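Long-range contact in geranyltranstransferase (Legionella pneumophila subsp. pneumophila, PDB 3LOM), which probably condenses isopentenyl diphosphate with allylic diphosphates, with magnesium as cofactor, to make farnesyl or longer prenyl diphosphates: residues Y218-Y232 and K263-A277. Numbering follows the deposited sequence.
Sequences YGKHIGLVFQMQDDY and KQQLEEEIAVHYQIA
With CG anti to the carbonyl carbon in both His221 (chi1 -68°) and His273 (chi1 -79°), the two imidazoles come rim to rim. A hydrogen bond joins His221 ND1 to His273 ND1 at 2.8 Å, and either ND1 could be the donor. Methyl groups cover a face of each ring: Ile276 CG2 sits over the centre of the His221 imidazole, while Leu224 CD2 lies nearer the rim of that of His273. Met228, extended beyond CG, runs its sulfur and methyl obliquely past the His273 ring, Met228 CE reaching His273 CD2 at 3.6 Å. Further along, Tyr274 is a knob among Ile222, Val225, Phe226 and Gln229. Val225 CG1 lies over one face of the Tyr274 ring in a CH-pi contact, and Tyr274 OH donates to Gln229 OE1 at 2.6 Å, arriving from above the amide's carbonyl plane. Gln229 NE2 is bonded in turn to the backbone O of Leu298, which helps fix the amide's rotation. Ile270 fills the middle, Ile270 CD1 against Met228 CB at 3.7 Å. At the far end Tyr232 lays CB against Leu266 CD2, and its OH gives a 2.8 Å hydrogen bond on the anti side of Glu267 OE2, tilted out of the carboxylate plane. The paired segments of helices 209-236 and 263-279 run roughly antiparallel, at 154°, their axes 8.7 Å apart at closest approach, within the all-helical isoprenoid synthase fold. Helix 289-303 packs along Tyr218, Gln229, Tyr232 and Tyr274, with Thr295 bonded to Tyr218 OH, and helix 178-201 touches Ile222, Leu224 and His273, with short helix 257-260 against Leu224, Met228 and Leu266.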
loop_
_atom_site.group_PDB
_atom_site.type_symbol
_atom_site.label_atom_id
_atom_site.label_comp_id
_atom_site.label_asym_id
_atom_site.label_seq_id
_atom_site.Cartn_x
_atom_site.Cartn_y
_atom_site.Cartn_z
ATOM N N TYR A 218 24.966 10.647 -4.709
ATOM C CA TYR A 218 24.768 11.051 -3.311
ATOM C C TYR A 218 23.813 10.082 -2.606
ATOM O O TYR A 218 24.141 9.564 -1.546
ATOM C CB TYR A 218 24.268 12.500 -3.186
ATOM C CG TYR A 218 24.097 12.948 -1.744
ATOM C CD1 TYR A 218 25.193 13.351 -0.984
ATOM C CD2 TYR A 218 22.841 12.949 -1.134
ATOM C CE1 TYR A 218 25.045 13.746 0.345
ATOM C CE2 TYR A 218 22.679 13.342 0.195
ATOM C CZ TYR A 218 23.783 13.741 0.923
ATOM O OH TYR A 218 23.628 14.128 2.230
ATOM N N GLY A 219 22.661 9.830 -3.231
ATOM C CA GLY A 219 21.655 8.888 -2.735
ATOM C C GLY A 219 22.092 7.457 -2.455
ATOM O O GLY A 219 21.734 6.897 -1.412
ATOM N N LYS A 220 22.851 6.861 -3.378
ATOM C CA LYS A 220 23.340 5.485 -3.212
ATOM C C LYS A 220 24.303 5.392 -2.050
ATOM O O LYS A 220 24.204 4.488 -1.220
ATOM C CB LYS A 220 24.038 4.983 -4.481
ATOM C CG LYS A 220 23.090 4.485 -5.560
ATOM C CD LYS A 220 23.766 4.459 -6.922
ATOM C CE LYS A 220 22.735 4.422 -8.045
ATOM N NZ LYS A 220 23.322 4.803 -9.362
ATOM N N HIS A 221 25.237 6.332 -1.991
ATOM C CA HIS A 221 26.272 6.273 -0.974
ATOM C C HIS A 221 25.770 6.681 0.404
ATOM O O HIS A 221 26.267 6.183 1.410
ATOM C CB HIS A 221 27.515 7.054 -1.412
ATOM C CG HIS A 221 28.234 6.420 -2.563
ATOM N ND1 HIS A 221 29.277 5.538 -2.392
ATOM C CD2 HIS A 221 28.027 6.501 -3.899
ATOM C CE1 HIS A 221 29.693 5.115 -3.572
ATOM N NE2 HIS A 221 28.954 5.688 -4.504
ATOM N N ILE A 222 24.765 7.553 0.447
ATOM C CA ILE A 222 24.184 7.974 1.724
ATOM C C ILE A 222 23.318 6.865 2.364
ATOM O O ILE A 222 23.411 6.620 3.566
ATOM C CB ILE A 222 23.494 9.380 1.619
ATOM C CG1 ILE A 222 23.691 10.187 2.901
ATOM C CG2 ILE A 222 22.032 9.310 1.159
ATOM C CD1 ILE A 222 24.999 10.933 2.940
ATOM N N GLY A 223 22.539 6.163 1.538
ATOM C CA GLY A 223 21.718 5.037 1.983
ATOM C C GLY A 223 22.519 3.834 2.438
ATOM O O GLY A 223 22.098 3.088 3.328
ATOM N N LEU A 224 23.683 3.653 1.823
ATOM C CA LEU A 224 24.613 2.599 2.190
ATOM C C LEU A 224 25.322 2.929 3.500
ATOM O O LEU A 224 25.352 2.107 4.419
ATOM C CB LEU A 224 25.628 2.398 1.063
ATOM C CG LEU A 224 26.830 1.469 1.218
ATOM C CD1 LEU A 224 26.424 0.037 1.565
ATOM C CD2 LEU A 224 27.650 1.500 -0.061
ATOM N N VAL A 225 25.870 4.138 3.585
ATOM C CA VAL A 225 26.676 4.547 4.744
ATOM C C VAL A 225 25.889 4.668 6.069
ATOM O O VAL A 225 26.463 4.467 7.142
ATOM C CB VAL A 225 27.529 5.823 4.433
ATOM C CG1 VAL A 225 26.712 7.102 4.578
ATOM C CG2 VAL A 225 28.792 5.862 5.281
ATOM N N PHE A 226 24.586 4.967 5.992
ATOM C CA PHE A 226 23.722 5.000 7.188
ATOM C C PHE A 226 23.688 3.631 7.862
ATOM O O PHE A 226 23.794 3.521 9.087
ATOM C CB PHE A 226 22.288 5.420 6.845
ATOM C CG PHE A 226 22.131 6.876 6.499
ATOM C CD1 PHE A 226 23.082 7.820 6.888
ATOM C CD2 PHE A 226 21.007 7.307 5.802
ATOM C CE1 PHE A 226 22.922 9.162 6.563
ATOM C CE2 PHE A 226 20.836 8.644 5.476
ATOM C CZ PHE A 226 21.792 9.574 5.859
ATOM N N GLN A 227 23.566 2.597 7.033
ATOM C CA GLN A 227 23.550 1.211 7.482
ATOM C C GLN A 227 24.906 0.730 7.993
ATOM O O GLN A 227 24.970 -0.085 8.920
ATOM C CB GLN A 227 23.060 0.313 6.350
ATOM C CG GLN A 227 22.553 -1.013 6.822
ATOM C CD GLN A 227 21.387 -0.903 7.792
ATOM O OE1 GLN A 227 20.457 -0.118 7.587
ATOM N NE2 GLN A 227 21.437 -1.694 8.859
ATOM N N MET A 228 25.979 1.228 7.375
ATOM C CA MET A 228 27.337 1.017 7.878
ATOM C C MET A 228 27.467 1.625 9.276
ATOM O O MET A 228 27.952 0.970 10.199
ATOM C CB MET A 228 28.379 1.627 6.932
ATOM C CG MET A 228 28.683 0.810 5.689
ATOM S SD MET A 228 29.838 1.638 4.573
ATOM C CE MET A 228 29.881 0.448 3.244
ATOM N N GLN A 229 27.005 2.869 9.418
ATOM C CA GLN A 229 27.005 3.579 10.700
ATOM C C GLN A 229 26.206 2.855 11.777
ATOM O O GLN A 229 26.681 2.713 12.901
ATOM C CB GLN A 229 26.499 5.015 10.535
ATOM C CG GLN A 229 27.543 5.969 9.964
ATOM C CD GLN A 229 27.009 7.371 9.751
ATOM O OE1 GLN A 229 26.003 7.572 9.073
ATOM N NE2 GLN A 229 27.692 8.352 10.322
ATOM N N ASP A 230 25.010 2.387 11.415
ATOM C CA ASP A 230 24.131 1.658 12.337
ATOM C C ASP A 230 24.775 0.385 12.875
ATOM O O ASP A 230 24.695 0.115 14.070
ATOM C CB ASP A 230 22.780 1.346 11.679
ATOM C CG ASP A 230 21.932 2.593 11.468
ATOM O OD1 ASP A 230 20.897 2.505 10.770
ATOM O OD2 ASP A 230 22.304 3.664 11.993
ATOM N N ASP A 231 25.434 -0.369 11.996
ATOM C CA ASP A 231 26.174 -1.573 12.392
ATOM C C ASP A 231 27.415 -1.238 13.223
ATOM O O ASP A 231 27.765 -1.974 14.149
ATOM C CB ASP A 231 26.556 -2.400 11.161
ATOM C CG ASP A 231 25.344 -2.991 10.447
ATOM O OD1 ASP A 231 24.209 -2.880 10.963
ATOM O OD2 ASP A 231 25.530 -3.581 9.362
ATOM N N TYR A 232 28.055 -0.116 12.891
ATOM C CA TYR A 232 29.217 0.392 13.620
ATOM C C TYR A 232 28.846 0.848 15.027
ATOM O O TYR A 232 29.592 0.604 15.977
ATOM C CB TYR A 232 29.868 1.549 12.848
ATOM C CG TYR A 232 31.069 2.182 13.525
ATOM C CD1 TYR A 232 32.290 1.510 13.601
ATOM C CD2 TYR A 232 30.988 3.463 14.073
ATOM C CE1 TYR A 232 33.394 2.092 14.220
ATOM C CE2 TYR A 232 32.086 4.053 14.691
ATOM C CZ TYR A 232 33.284 3.365 14.760
ATOM O OH TYR A 232 34.369 3.949 15.369
ATOM N N LYS A 263 36.887 -2.874 13.027
ATOM C CA LYS A 263 36.756 -1.501 13.519
ATOM C C LYS A 263 37.361 -0.442 12.585
ATOM O O LYS A 263 36.662 0.476 12.152
ATOM C CB LYS A 263 37.372 -1.401 14.917
ATOM C CG LYS A 263 36.891 -0.219 15.739
ATOM C CD LYS A 263 37.351 -0.339 17.182
ATOM C CE LYS A 263 37.079 0.949 17.945
ATOM N NZ LYS A 263 37.221 0.748 19.413
ATOM N N GLN A 264 38.639 -0.606 12.249
ATOM C CA GLN A 264 39.380 0.376 11.453
ATOM C C GLN A 264 38.926 0.375 9.998
ATOM O O GLN A 264 38.848 1.433 9.367
ATOM C CB GLN A 264 40.900 0.133 11.521
ATOM C CG GLN A 264 41.396 -0.931 12.524
ATOM C CD GLN A 264 41.174 -0.585 14.001
ATOM O OE1 GLN A 264 41.050 -1.485 14.837
ATOM N NE2 GLN A 264 41.119 0.709 14.324
ATOM N N GLN A 265 38.635 -0.820 9.482
ATOM C CA GLN A 265 38.132 -0.996 8.119
ATOM C C GLN A 265 36.768 -0.349 7.952
ATOM O O GLN A 265 36.524 0.341 6.957
ATOM C CB GLN A 265 38.020 -2.480 7.766
ATOM C CG GLN A 265 39.334 -3.173 7.465
ATOM C CD GLN A 265 39.156 -4.664 7.300
ATOM O OE1 GLN A 265 38.910 -5.383 8.269
ATOM N NE2 GLN A 265 39.273 -5.141 6.066
ATOM N N LEU A 266 35.890 -0.581 8.927
ATOM C CA LEU A 266 34.547 -0.020 8.902
ATOM C C LEU A 266 34.611 1.497 8.972
ATOM O O LEU A 266 33.961 2.167 8.175
ATOM C CB LEU A 266 33.675 -0.594 10.025
ATOM C CG LEU A 266 32.178 -0.249 10.086
ATOM C CD1 LEU A 266 31.489 -0.182 8.718
ATOM C CD2 LEU A 266 31.479 -1.253 10.972
ATOM N N GLU A 267 35.425 2.013 9.898
ATOM C CA GLU A 267 35.675 3.451 10.055
ATOM C C GLU A 267 36.085 4.132 8.754
ATOM O O GLU A 267 35.600 5.222 8.442
ATOM C CB GLU A 267 36.754 3.695 11.110
ATOM C CG GLU A 267 36.239 3.757 12.539
ATOM C CD GLU A 267 37.343 3.606 13.576
ATOM O OE1 GLU A 267 38.525 3.860 13.247
ATOM O OE2 GLU A 267 37.025 3.230 14.726
ATOM N N GLU A 268 36.968 3.481 7.998
ATOM C CA GLU A 268 37.397 4.013 6.711
ATOM C C GLU A 268 36.312 3.870 5.650
ATOM O O GLU A 268 36.126 4.780 4.845
ATOM C CB GLU A 268 38.716 3.380 6.254
ATOM C CG GLU A 268 39.394 4.095 5.074
ATOM C CD GLU A 268 39.875 5.505 5.408
ATOM O OE1 GLU A 268 40.225 5.768 6.576
ATOM O OE2 GLU A 268 39.907 6.355 4.493
ATOM N N GLU A 269 35.588 2.749 5.666
ATOM C CA GLU A 269 34.430 2.559 4.780
ATOM C C GLU A 269 33.395 3.671 4.974
ATOM O O GLU A 269 32.907 4.229 3.986
ATOM C CB GLU A 269 33.790 1.180 4.977
ATOM C CG GLU A 269 34.497 0.039 4.253
ATOM C CD GLU A 269 33.980 -0.206 2.836
ATOM O OE1 GLU A 269 33.050 0.495 2.383
ATOM O OE2 GLU A 269 34.512 -1.113 2.163
ATOM N N ILE A 270 33.092 3.993 6.240
ATOM C CA ILE A 270 32.273 5.166 6.598
ATOM C C ILE A 270 32.840 6.430 5.941
ATOM O O ILE A 270 32.124 7.143 5.232
ATOM C CB ILE A 270 32.216 5.437 8.143
ATOM C CG1 ILE A 270 31.956 4.165 8.966
ATOM C CG2 ILE A 270 31.211 6.546 8.478
ATOM C CD1 ILE A 270 30.519 3.757 9.136
ATOM N N ALA A 271 34.129 6.679 6.174
ATOM C CA ALA A 271 34.801 7.896 5.714
ATOM C C ALA A 271 34.817 8.032 4.197
ATOM O O ALA A 271 34.459 9.090 3.674
ATOM C CB ALA A 271 36.219 7.975 6.276
ATOM N N VAL A 272 35.205 6.958 3.506
ATOM C CA VAL A 272 35.313 6.966 2.044
ATOM C C VAL A 272 33.952 7.218 1.401
ATOM O O VAL A 272 33.843 8.045 0.494
ATOM C CB VAL A 272 35.952 5.660 1.464
ATOM C CG1 VAL A 272 36.137 5.772 -0.041
ATOM C CG2 VAL A 272 37.295 5.373 2.099
ATOM N N HIS A 273 32.921 6.534 1.893
ATOM C CA HIS A 273 31.578 6.658 1.312
ATOM C C HIS A 273 30.929 8.030 1.527
ATOM O O HIS A 273 30.237 8.537 0.632
ATOM C CB HIS A 273 30.668 5.515 1.765
ATOM C CG HIS A 273 30.896 4.243 1.013
ATOM N ND1 HIS A 273 30.500 4.075 -0.296
ATOM C CD2 HIS A 273 31.494 3.085 1.377
ATOM C CE1 HIS A 273 30.846 2.869 -0.708
ATOM N NE2 HIS A 273 31.444 2.245 0.291
ATOM N N TYR A 274 31.177 8.628 2.697
ATOM C CA TYR A 274 30.763 10.010 2.973
ATOM C C TYR A 274 31.515 11.016 2.113
ATOM O O TYR A 274 30.924 11.986 1.644
ATOM C CB TYR A 274 30.929 10.367 4.455
ATOM C CG TYR A 274 29.666 10.187 5.268
ATOM C CD1 TYR A 274 28.527 10.944 4.998
ATOM C CD2 TYR A 274 29.609 9.261 6.310
ATOM C CE1 TYR A 274 27.362 10.781 5.739
ATOM C CE2 TYR A 274 28.450 9.090 7.055
ATOM C CZ TYR A 274 27.330 9.853 6.764
ATOM O OH TYR A 274 26.178 9.685 7.491
ATOM N N GLN A 275 32.812 10.767 1.911
ATOM C CA GLN A 275 33.670 11.609 1.075
ATOM C C GLN A 275 33.171 11.630 -0.368
ATOM O O GLN A 275 33.100 12.697 -0.982
ATOM C CB GLN A 275 35.122 11.122 1.145
ATOM C CG GLN A 275 36.181 12.122 0.680
ATOM C CD GLN A 275 36.505 12.022 -0.806
ATOM O OE1 GLN A 275 36.856 13.020 -1.439
ATOM N NE2 GLN A 275 36.387 10.819 -1.369
ATOM N N ILE A 276 32.813 10.452 -0.888
ATOM C CA ILE A 276 32.244 10.319 -2.231
ATOM C C ILE A 276 30.907 11.063 -2.300
ATOM O O ILE A 276 30.617 11.745 -3.291
ATOM C CB ILE A 276 32.102 8.814 -2.666
ATOM C CG1 ILE A 276 33.463 8.092 -2.700
ATOM C CG2 ILE A 276 31.394 8.667 -4.020
ATOM C CD1 ILE A 276 34.550 8.742 -3.570
ATOM N N ALA A 277 30.117 10.951 -1.228
ATOM C CA ALA A 277 28.837 11.660 -1.118
ATOM C C ALA A 277 29.003 13.189 -1.127
ATOM O O ALA A 277 28.282 13.880 -1.856
ATOM C CB ALA A 277 28.065 11.194 0.114
#